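Local coordinates for antitoxin phd (Enterobacteria phage P1, PDB 3HS2), which neutralises its partner toxin Doc, a kinase of the host's EF-Tu, binds DNA as a homodimeric repressor, and with Doc stabilises the P1 plasmid prophage, at residues E24-T29 against A36-K41. Numbering follows the deposited sequence.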
ATOM      1  N   GLU A  24       3.189   9.507   4.994  1.00 33.40           N
ATOM      2  CA  GLU A  24       2.542   8.332   5.566  1.00 37.08           C
ATOM      3  C   GLU A  24       1.629   7.629   4.563  1.00 52.59           C
ATOM      4  O   GLU A  24       0.898   8.274   3.812  1.00 41.36           O
ATOM      5  CB  GLU A  24       1.754   8.732   6.815  1.00 45.59           C
ATOM      6  CG  GLU A  24       1.323   7.575   7.699  1.00 59.83           C
ATOM      7  CD  GLU A  24       0.797   8.043   9.043  1.00 74.49           C
ATOM      8  OE1 GLU A  24       1.197   9.142   9.486  1.00 80.44           O
ATOM      9  OE2 GLU A  24      -0.009   7.312   9.658  1.00 78.46           O
ATOM     10  N   GLU A  25       1.688   6.303   4.545  1.00 44.11           N
ATOM     11  CA  GLU A  25       0.755   5.511   3.757  1.00 47.48           C
ATOM     12  C   GLU A  25      -0.323   4.974   4.688  1.00 46.55           C
ATOM     13  O   GLU A  25      -0.020   4.345   5.700  1.00 49.93           O
ATOM     14  CB  GLU A  25       1.480   4.366   3.052  1.00 50.01           C
ATOM     15  CG  GLU A  25       2.527   4.831   2.052  1.00 50.84           C
ATOM     16  CD  GLU A  25       3.399   3.697   1.554  1.00 67.15           C
ATOM     17  OE1 GLU A  25       3.415   2.627   2.201  1.00 54.99           O
ATOM     18  OE2 GLU A  25       4.072   3.876   0.515  1.00 56.87           O
ATOM     19  N   VAL A  26      -1.582   5.237   4.361  1.00 39.66           N
ATOM     20  CA  VAL A  26      -2.669   4.890   5.268  1.00 38.34           C
ATOM     21  C   VAL A  26      -3.673   3.944   4.636  1.00 38.71           C
ATOM     22  O   VAL A  26      -4.266   4.242   3.600  1.00 37.93           O
ATOM     23  CB  VAL A  26      -3.394   6.143   5.787  1.00 34.90           C
ATOM     24  CG1 VAL A  26      -4.663   5.758   6.527  1.00 31.74           C
ATOM     25  CG2 VAL A  26      -2.471   6.939   6.686  1.00 35.91           C
ATOM     26  N   GLU A  27      -3.854   2.797   5.276  1.00 32.83           N
ATOM     27  CA  GLU A  27      -4.812   1.809   4.820  1.00 40.10           C
ATOM     28  C   GLU A  27      -6.168   2.069   5.455  1.00 31.06           C
ATOM     29  O   GLU A  27      -6.278   2.265   6.663  1.00 36.60           O
ATOM     30  CB  GLU A  27      -4.325   0.401   5.170  1.00 37.56           C
ATOM     31  CG  GLU A  27      -5.281  -0.716   4.779  1.00 36.96           C
ATOM     32  CD  GLU A  27      -4.826  -2.071   5.287  1.00 52.91           C
ATOM     33  OE1 GLU A  27      -3.711  -2.152   5.844  1.00 56.83           O
ATOM     34  OE2 GLU A  27      -5.578  -3.055   5.133  1.00 54.41           O
ATOM     35  N   ILE A  28      -7.197   2.089   4.623  1.00 29.52           N
ATOM     36  CA  ILE A  28      -8.557   2.216   5.103  1.00 28.87           C
ATOM     37  C   ILE A  28      -9.243   0.869   4.935  1.00 36.95           C
ATOM     38  O   ILE A  28      -9.294   0.326   3.837  1.00 34.74           O
ATOM     39  CB  ILE A  28      -9.326   3.289   4.320  1.00 37.55           C
ATOM     40  CG1 ILE A  28      -8.616   4.638   4.434  1.00 40.27           C
ATOM     41  CG2 ILE A  28     -10.757   3.384   4.818  1.00 35.52           C
ATOM     42  CD1 ILE A  28      -9.268   5.736   3.635  1.00 52.09           C
ATOM     43  N   THR A  29      -9.750   0.323   6.033  1.00 39.32           N
ATOM     44  CA  THR A  29     -10.439  -0.955   5.988  1.00 40.08           C
ATOM     45  C   THR A  29     -11.940  -0.742   6.093  1.00 42.27           C
ATOM     46  O   THR A  29     -12.397   0.249   6.658  1.00 41.12           O
ATOM     47  CB  THR A  29      -9.973  -1.889   7.123  1.00 50.59           C
ATOM     48  OG1 THR A  29     -10.248  -1.282   8.392  1.00 42.85           O
ATOM     49  CG2 THR A  29      -8.481  -2.157   7.012  1.00 48.47           C
ATOM     50  N   ALA A  36      -8.664  -0.026   1.026  1.00 36.64           N
ATOM     51  CA  ALA A  36      -8.139   1.008   0.152  1.00 37.40           C
ATOM     52  C   ALA A  36      -6.893   1.607   0.786  1.00 29.40           C
ATOM     53  O   ALA A  36      -6.673   1.475   1.990  1.00 35.40           O
ATOM     54  CB  ALA A  36      -9.187   2.088  -0.079  1.00 30.51           C
ATOM     55  N   VAL A  37      -6.071   2.253  -0.031  1.00 37.78           N
ATOM     56  CA  VAL A  37      -4.898   2.949   0.470  1.00 28.78           C
ATOM     57  C   VAL A  37      -4.953   4.408   0.038  1.00 27.85           C
ATOM     58  O   VAL A  37      -5.291   4.713  -1.104  1.00 31.71           O
ATOM     59  CB  VAL A  37      -3.588   2.312  -0.035  1.00 34.61           C
ATOM     60  CG1 VAL A  37      -2.393   3.153   0.384  1.00 37.77           C
ATOM     61  CG2 VAL A  37      -3.444   0.893   0.492  1.00 33.21           C
ATOM     62  N   ILE A  38      -4.642   5.308   0.962  1.00 27.54           N
ATOM     63  CA  ILE A  38      -4.539   6.722   0.637  1.00 33.64           C
ATOM     64  C   ILE A  38      -3.089   7.166   0.774  1.00 32.77           C
ATOM     65  O   ILE A  38      -2.475   6.998   1.825  1.00 34.01           O
ATOM     66  CB  ILE A  38      -5.452   7.581   1.527  1.00 26.63           C
ATOM     67  CG1 ILE A  38      -5.201   9.067   1.281  1.00 36.94           C
ATOM     68  CG2 ILE A  38      -5.245   7.248   2.994  1.00 44.24           C
ATOM     69  CD1 ILE A  38      -6.273   9.947   1.863  1.00 55.52           C
ATOM     70  N   VAL A  39      -2.547   7.728  -0.303  1.00 28.42           N
ATOM     71  CA  VAL A  39      -1.135   8.080  -0.362  1.00 30.69           C
ATOM     72  C   VAL A  39      -0.972   9.365  -1.163  1.00 33.60           C
ATOM     73  O   VAL A  39      -1.831   9.707  -1.978  1.00 31.78           O
ATOM     74  CB  VAL A  39      -0.317   6.933  -1.007  1.00 33.24           C
ATOM     75  CG1 VAL A  39      -0.842   6.621  -2.398  1.00 33.19           C
ATOM     76  CG2 VAL A  39       1.164   7.269  -1.049  1.00 32.34           C
ATOM     77  N   SER A  40       0.120  10.086  -0.929  1.00 27.22           N
ATOM     78  CA  SER A  40       0.351  11.328  -1.653  1.00 37.66           C
ATOM     79  C   SER A  40       0.359  11.046  -3.148  1.00 33.20           C
ATOM     80  O   SER A  40       0.932  10.053  -3.600  1.00 30.24           O
ATOM     81  CB  SER A  40       1.670  11.977  -1.238  1.00 35.03           C
ATOM     82  OG  SER A  40       2.697  11.684  -2.167  1.00 39.15           O
ATOM     83  N   LYS A  41      -0.287  11.921  -3.910  1.00 26.47           N
ATOM     84  CA  LYS A  41      -0.383  11.752  -5.349  1.00 34.60           C
ATOM     85  C   LYS A  41       1.000  11.709  -5.992  1.00 36.89           C
ATOM     86  O   LYS A  41       1.240  10.924  -6.909  1.00 35.82           O
ATOM     87  CB  LYS A  41      -1.214  12.878  -5.964  1.00 44.66           C
ATOM     88  CG  LYS A  41      -1.398  12.751  -7.463  1.00 41.64           C
ATOM     89  CD  LYS A  41      -1.804  14.078  -8.075  1.00 59.92           C
ATOM     90  CE  LYS A  41      -1.967  13.967  -9.582  1.00 53.06           C
ATOM     91  NZ  LYS A  41      -2.312  15.276 -10.200  1.00 67.52           N
TER
HETATM   92  O   HOH W   1       2.038   9.353   1.459  1.00 31.74           O
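At Glu25 the aliphatic part of the side chain runs alongside Val39, CG resting 4.2 Å from Val39 CG2. Strands 26-29 and 36-40, which follow, are a worked example of how an antiparallel beta hairpin is held, by hydrogen-bonded and non-hydrogen-bonded pairs in turn. Just before strand 26-29 begins, where Glu24 O and Ser40 N are too far apart for a direct bond, one water bridges the two segments, donating to Glu24 O (2.8 Å) and accepting from Ser40 N. Val26 forms a hydrogen-bonded pair with Ile38: Ile38 N gives Val26 O a nearly straight bond of 2.9 Å lying in the carbonyl plane, while the return bond from Val26 N to Ile38 O is longer, at 3.2 Å, and its donor is tilted from that plane. On the face they share with Ile28 and Ala36, the two side chains lie side by side. With Ile38 CG1 anti to the backbone N (chi1 173°), CG2 falls between N and the carbonyl carbon and packs 3.5 Å from Val26 CB. Glu27 and Val37, a non-hydrogen-bonded pair, turn to the other face; Glu27 CA makes a CA-H...O contact with Ala36 O, mirrored by Val37 CA on Val26 O. Ile28 restores the bonding, its N reaching Ala36 O at 2.8 Å and its O receiving Ala36 N at 2.9 Å. Its CD1 also touches Ile38 CG2, joining the apolar row.

Helix 13-21 packs on Val26 and Ile38, with Val20 against both and Leu17 against Ile38, and strand 2-5 runs parallel to 26-29 along its other edge. Ser40 OG caps Thr43 N at the start of helix 41-55, and strand 36-40 pairs antiparallel with a strand of the second subunit, carrying the sheet across the dimer interface, where Glu25 forms a salt bridge with Lys48 of that subunit.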